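Local coordinates for protein kojibiose phosphorylase (PDB 6W0P) that belongs to glycoside hydrolase family 65, as a kojibiose phosphorylase built round a helical central catalytic domain, at residues Y471-P476 against T487-M492; L481-N486 against E547-F552. One frame throughout, in Å; residues are numbered along the deposited sequence.

Both contacts gather round the start of helix 487-504 in the family 65 central catalytic domain, their centres about 8 Å apart and their segments alternating along the chain. Contact 1 is buried throughout and brings 471-476 against the first turn of helix 487-504; its chemistry is apolar, helped by one water. Contact 2 is only partly buried and sets 481-486, the run leading into that helix, against the loop 547-552; there a backbone hydrogen bond and three waters do much of the work. The two are stitched together directly: Val473 N lies 3.0 Å from Val483 O, and Thr487 OG1 2.6 Å from Glu547 O, both probable hydrogen bonds.

Contact 1: Y471-P476 against T487-M492; sequences YGVMGP and TYTNFM
Gly475 and Thr489 mark the closest backbone approach, with 6.1 Å between their CA atoms, as the irregular segment 471-476 passes the first turn of helix 487-504. The helix is regular from its start, Phe491 N bonding to Thr487 O and Met492 N to Tyr488 O. Within 471-476, Gly472, with positive phi, and Val473 both face Val483, a G1 beta bulge in the pairing with the chain that leads back into the helix.

The principle at work, a proline set on the face of an aromatic ring by its CG-CD edge, is seen in Pro476 and Tyr488. CG of Pro476 stands 3.8 Å from the centroid of the Tyr488 ring and only 8° off its normal, a CH-pi contact over the centre of the face, while Pro476 CD comes to 3.6 Å from Tyr488 CG, at the root of the ring. CG of Tyr488 is anti to its backbone N (chi1 -176°), and this swings the ring out so that one face lies under Pro476. Met492 CG, one helical turn on, covers the opposite face nearer the rim, 3.5 Å above the ring plane, so the ring is clasped between proline and methionine. Gln418 of helix 418-434 touches both Pro476 and Tyr488, and helix 590-596 also packs on the tyrosine.

Next to this CH-pi contact, the Thr489 side chain leaves its helix toward the loop, and its OG1 lies 4.2 Å from Gly475 CA. A water 3.2 Å from Thr489 OG1 lies equally far from Met474 O and can donate to either, though it has more acceptors in reach than protons.

Mainly apolar and CH-pi contact thus joins loop to helix; the polar link runs through a water, while the Thr489 hydroxyl is held mainly by Asn486 OD1, the N-cap side chain.

Contact 2: L481-N486 against E547-F552; sequences LMVNHN and EQNDGF
Asn549 and Asp550, which with His485 bury the most surface here, meet the backbone of 481-486. Asp550 N donates to Asn484 O at 3.0 Å, with an N-H...O angle of 160°, and Asn549 CA makes a nearly straight CA-H...O contact of 3.3 Å with His485 O. A water accepting from Asn484 N and donating to Asp550 O lies next to this bond. The two residues open a type II turn, closed by Phe552 N on Asn549 O.

The Asn549 side chain crosses Val483 at about a right angle, its CB 3.7 Å from Val483 CG2. With chi1 at 62° its amide folds back to give ND2 to Asp550 O at 2.9 Å, the donor well above the carbonyl plane. OD1 accepts a hydrogen bond from a second water, which takes Asn486 ND2 and Gln548 NE2 as donors; these are also bonded to Asp589 OD1 and Asp477 OD2, and Asn486 OD1 to Thr489 OG1.

Asp550 runs alongside His485, its OD2 3.6 Å from CD2 at the imidazole edge, with the planes 52° apart. The carboxylate may polarise the ring, whose ND1 is bonded to Ser469 OG. A third water ties OD2 to Asn484 ND2.

Asn486 N-caps helix 487-504; the contact thus seats the helix start on a loop placed between helices 522-534 and 590-596, while Asn484 also touches Met555 of the second subunit.

Contact 1: Y471-P476 against T487-M492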
loop_
_atom_site.group_PDB
_atom_site.type_symbol
_atom_site.label_atom_id
_atom_site.label_comp_id
_atom_site.label_asym_id
_atom_site.label_seq_id
_atom_site.Cartn_x
_atom_site.Cartn_y
_atom_site.Cartn_z
ATOM N N TYR A 471 -11.664 16.814 1.082
ATOM C CA TYR A 471 -10.265 16.776 1.558
ATOM C C TYR A 471 -9.764 15.345 1.366
ATOM O O TYR A 471 -10.581 14.430 1.550
ATOM C CB TYR A 471 -10.201 17.234 3.018
ATOM C CG TYR A 471 -10.501 18.695 3.189
ATOM C CD1 TYR A 471 -11.799 19.141 3.372
ATOM C CD2 TYR A 471 -9.489 19.628 3.151
ATOM C CE1 TYR A 471 -12.090 20.488 3.518
ATOM C CE2 TYR A 471 -9.769 20.984 3.228
ATOM C CZ TYR A 471 -11.074 21.414 3.414
ATOM O OH TYR A 471 -11.336 22.744 3.525
ATOM N N GLY A 472 -8.482 15.186 1.008
ATOM C CA GLY A 472 -7.781 13.895 0.940
ATOM C C GLY A 472 -8.342 13.066 -0.183
ATOM O O GLY A 472 -8.763 11.933 0.066
ATOM N N VAL A 473 -8.412 13.653 -1.376
ATOM C CA VAL A 473 -9.109 13.038 -2.539
ATOM C C VAL A 473 -8.154 12.902 -3.718
ATOM O O VAL A 473 -6.971 13.344 -3.639
ATOM C CB VAL A 473 -10.384 13.812 -2.910
ATOM C CG1 VAL A 473 -11.406 13.719 -1.784
ATOM C CG2 VAL A 473 -10.116 15.258 -3.305
ATOM N N MET A 474 -8.678 12.277 -4.760
ATOM C CA MET A 474 -8.036 12.133 -6.073
ATOM C C MET A 474 -9.137 12.276 -7.121
ATOM O O MET A 474 -10.177 11.582 -6.978
ATOM C CB MET A 474 -7.378 10.751 -6.184
ATOM C CG MET A 474 -6.892 10.430 -7.574
ATOM S SD MET A 474 -6.201 8.763 -7.764
ATOM C CE MET A 474 -4.644 8.926 -6.900
ATOM N N GLY A 475 -8.909 13.128 -8.126
ATOM C CA GLY A 475 -9.819 13.300 -9.261
ATOM C C GLY A 475 -9.527 12.235 -10.302
ATOM O O GLY A 475 -8.777 11.299 -10.036
ATOM N N PRO A 476 -10.097 12.338 -11.522
ATOM C CA PRO A 476 -9.724 11.418 -12.599
ATOM C C PRO A 476 -8.209 11.390 -12.892
ATOM O O PRO A 476 -7.734 10.328 -13.282
ATOM C CB PRO A 476 -10.540 11.928 -13.804
ATOM C CG PRO A 476 -11.709 12.689 -13.183
ATOM C CD PRO A 476 -11.148 13.289 -11.910
ATOM N N THR A 487 -11.194 20.166 -8.387
ATOM C CA THR A 487 -12.328 20.885 -9.011
ATOM C C THR A 487 -13.295 19.876 -9.616
ATOM O O THR A 487 -14.483 20.048 -9.417
ATOM C CB THR A 487 -11.836 21.942 -9.996
ATOM O OG1 THR A 487 -10.977 22.760 -9.195
ATOM C CG2 THR A 487 -12.978 22.727 -10.604
ATOM N N TYR A 488 -12.809 18.813 -10.256
ATOM C CA TYR A 488 -13.720 17.776 -10.786
ATOM C C TYR A 488 -14.631 17.271 -9.657
ATOM O O TYR A 488 -15.869 17.244 -9.820
ATOM C CB TYR A 488 -12.971 16.593 -11.398
ATOM C CG TYR A 488 -13.912 15.603 -12.026
ATOM C CD1 TYR A 488 -14.500 14.593 -11.284
ATOM C CD2 TYR A 488 -14.288 15.749 -13.351
ATOM C CE1 TYR A 488 -15.390 13.693 -11.864
ATOM C CE2 TYR A 488 -15.178 14.861 -13.944
ATOM C CZ TYR A 488 -15.730 13.827 -13.204
ATOM O OH TYR A 488 -16.646 13.013 -13.808
ATOM N N THR A 489 -14.041 16.857 -8.537
ATOM C CA THR A 489 -14.790 16.310 -7.374
ATOM C C THR A 489 -15.846 17.331 -6.893
ATOM O O THR A 489 -17.042 16.959 -6.751
ATOM C CB THR A 489 -13.803 15.888 -6.279
ATOM O OG1 THR A 489 -12.880 14.929 -6.811
ATOM C CG2 THR A 489 -14.492 15.341 -5.049
ATOM N N ASN A 490 -15.441 18.585 -6.664
ATOM C CA ASN A 490 -16.314 19.611 -6.041
ATOM C C ASN A 490 -17.392 20.014 -7.051
ATOM O O ASN A 490 -18.574 20.097 -6.658
ATOM C CB ASN A 490 -15.516 20.818 -5.542
ATOM C CG ASN A 490 -14.648 20.470 -4.354
ATOM O OD1 ASN A 490 -14.411 19.300 -4.088
ATOM N ND2 ASN A 490 -14.149 21.487 -3.665
ATOM N N PHE A 491 -16.983 20.240 -8.297
ATOM C CA PHE A 491 -17.877 20.665 -9.392
ATOM C C PHE A 491 -18.968 19.606 -9.559
ATOM O O PHE A 491 -20.168 19.954 -9.485
ATOM C CB PHE A 491 -17.079 20.884 -10.678
ATOM C CG PHE A 491 -17.866 21.467 -11.821
ATOM C CD1 PHE A 491 -18.533 20.649 -12.713
ATOM C CD2 PHE A 491 -17.910 22.834 -12.023
ATOM C CE1 PHE A 491 -19.254 21.192 -13.763
ATOM C CE2 PHE A 491 -18.605 23.372 -13.093
ATOM C CZ PHE A 491 -19.267 22.546 -13.968
ATOM N N MET A 492 -18.572 18.348 -9.747
ATOM C CA MET A 492 -19.544 17.253 -10.001
ATOM C C MET A 492 -20.463 17.045 -8.775
ATOM O O MET A 492 -21.640 16.714 -8.999
ATOM C CB MET A 492 -18.819 15.955 -10.358
ATOM C CG MET A 492 -18.074 16.032 -11.672
ATOM S SD MET A 492 -19.147 16.465 -13.056
ATOM C CE MET A 492 -20.027 14.914 -13.241
HETATM O O HOH W 1 -12.825 12.127 -5.324
#

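Contact 2: L481-N486 against E547-F552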
loop_
_atom_site.group_PDB
_atom_site.type_symbol
_atom_site.label_atom_id
_atom_site.label_comp_id
_atom_site.label_asym_id
_atom_site.label_seq_id
_atom_site.Cartn_x
_atom_site.Cartn_y
_atom_site.Cartn_z
ATOM N N LEU A 481 -2.690 12.876 -5.588
ATOM C CA LEU A 481 -3.125 12.014 -4.454
ATOM C C LEU A 481 -3.196 12.802 -3.135
ATOM O O LEU A 481 -2.218 13.459 -2.775
ATOM C CB LEU A 481 -2.151 10.836 -4.350
ATOM C CG LEU A 481 -2.262 9.985 -3.083
ATOM C CD1 LEU A 481 -3.664 9.415 -2.913
ATOM C CD2 LEU A 481 -1.224 8.877 -3.087
ATOM N N MET A 482 -4.324 12.711 -2.427
ATOM C CA MET A 482 -4.542 13.327 -1.091
ATOM C C MET A 482 -4.429 14.840 -1.275
ATOM O O MET A 482 -3.782 15.540 -0.448
ATOM C CB MET A 482 -3.533 12.853 -0.037
ATOM C CG MET A 482 -3.625 11.365 0.314
ATOM S SD MET A 482 -5.175 10.868 1.068
ATOM C CE MET A 482 -5.322 12.067 2.399
ATOM N N VAL A 483 -5.012 15.330 -2.364
ATOM C CA VAL A 483 -5.128 16.792 -2.591
ATOM C C VAL A 483 -6.456 17.262 -2.011
ATOM O O VAL A 483 -7.320 16.416 -1.732
ATOM C CB VAL A 483 -4.985 17.152 -4.076
ATOM C CG1 VAL A 483 -3.596 16.800 -4.566
ATOM C CG2 VAL A 483 -6.066 16.537 -4.946
ATOM N N ASN A 484 -6.596 18.574 -1.884
ATOM C CA ASN A 484 -7.820 19.251 -1.418
ATOM C C ASN A 484 -8.347 20.149 -2.532
ATOM O O ASN A 484 -7.546 20.642 -3.301
ATOM C CB ASN A 484 -7.537 20.051 -0.155
ATOM C CG ASN A 484 -6.828 19.244 0.903
ATOM O OD1 ASN A 484 -7.199 18.108 1.176
ATOM N ND2 ASN A 484 -5.853 19.854 1.544
ATOM N N HIS A 485 -9.668 20.337 -2.599
ATOM C CA HIS A 485 -10.323 21.255 -3.558
ATOM C C HIS A 485 -9.999 20.790 -4.984
ATOM O O HIS A 485 -9.673 21.668 -5.844
ATOM C CB HIS A 485 -9.875 22.695 -3.284
ATOM C CG HIS A 485 -9.900 23.067 -1.840
ATOM N ND1 HIS A 485 -10.899 22.648 -1.006
ATOM C CD2 HIS A 485 -9.067 23.840 -1.091
ATOM C CE1 HIS A 485 -10.711 23.179 0.193
ATOM N NE2 HIS A 485 -9.575 23.895 0.176
ATOM N N ASN A 486 -10.060 19.466 -5.226
ATOM C CA ASN A 486 -10.057 18.936 -6.612
ATOM C C ASN A 486 -11.338 19.440 -7.280
ATOM O O ASN A 486 -12.447 19.196 -6.741
ATOM C CB ASN A 486 -9.922 17.426 -6.687
ATOM C CG ASN A 486 -10.243 16.892 -8.064
ATOM O OD1 ASN A 486 -11.337 16.367 -8.275
ATOM N ND2 ASN A 486 -9.301 17.002 -8.990
ATOM N N GLU A 547 -8.432 25.737 -11.499
ATOM C CA GLU A 547 -7.191 25.130 -10.951
ATOM C C GLU A 547 -7.566 23.702 -10.569
ATOM O O GLU A 547 -8.563 23.560 -9.903
ATOM C CB GLU A 547 -6.612 25.927 -9.775
ATOM C CG GLU A 547 -5.234 25.412 -9.351
ATOM C CD GLU A 547 -4.540 26.169 -8.226
ATOM O OE1 GLU A 547 -5.233 26.884 -7.471
ATOM O OE2 GLU A 547 -3.327 25.999 -8.077
ATOM N N GLN A 548 -6.806 22.703 -11.021
ATOM C CA GLN A 548 -7.187 21.275 -10.922
ATOM C C GLN A 548 -7.374 20.899 -9.456
ATOM O O GLN A 548 -8.302 20.124 -9.157
ATOM C CB GLN A 548 -6.134 20.365 -11.560
ATOM C CG GLN A 548 -6.623 18.946 -11.677
ATOM C CD GLN A 548 -5.620 18.082 -12.383
ATOM O OE1 GLN A 548 -5.347 18.275 -13.569
ATOM N NE2 GLN A 548 -5.090 17.112 -11.657
ATOM N N ASN A 549 -6.488 21.392 -8.595
ATOM C CA ASN A 549 -6.612 21.221 -7.124
ATOM C C ASN A 549 -5.845 22.361 -6.442
ATOM O O ASN A 549 -5.075 23.069 -7.141
ATOM C CB ASN A 549 -6.176 19.821 -6.676
ATOM C CG ASN A 549 -4.721 19.521 -6.965
ATOM O OD1 ASN A 549 -4.427 18.662 -7.803
ATOM N ND2 ASN A 549 -3.817 20.186 -6.252
ATOM N N ASP A 550 -6.059 22.540 -5.141
ATOM C CA ASP A 550 -5.354 23.570 -4.341
ATOM C C ASP A 550 -3.856 23.309 -4.485
ATOM O O ASP A 550 -3.444 22.156 -4.222
ATOM C CB ASP A 550 -5.768 23.531 -2.866
ATOM C CG ASP A 550 -5.558 24.830 -2.083
ATOM O OD1 ASP A 550 -5.483 25.921 -2.705
ATOM O OD2 ASP A 550 -5.555 24.754 -0.820
ATOM N N GLY A 551 -3.097 24.316 -4.913
ATOM C CA GLY A 551 -1.632 24.252 -5.031
ATOM C C GLY A 551 -1.183 23.628 -6.347
ATOM O O GLY A 551 0.070 23.475 -6.527
ATOM N N PHE A 552 -2.108 23.275 -7.245
ATOM C CA PHE A 552 -1.738 22.665 -8.549
ATOM C C PHE A 552 -0.849 23.604 -9.376
ATOM O O PHE A 552 0.169 23.125 -9.860
ATOM C CB PHE A 552 -2.924 22.251 -9.417
ATOM C CG PHE A 552 -2.454 21.445 -10.598
ATOM C CD1 PHE A 552 -2.038 22.066 -11.764
ATOM C CD2 PHE A 552 -2.331 20.070 -10.505
ATOM C CE1 PHE A 552 -1.556 21.323 -12.828
ATOM C CE2 PHE A 552 -1.851 19.328 -11.568
ATOM C CZ PHE A 552 -1.463 19.959 -12.728
HETATM O O HOH W 2 -4.200 20.264 -2.404
HETATM O O HOH W 3 -5.359 22.796 0.833
HETATM O O HOH W 4 -6.465 17.079 -8.759
#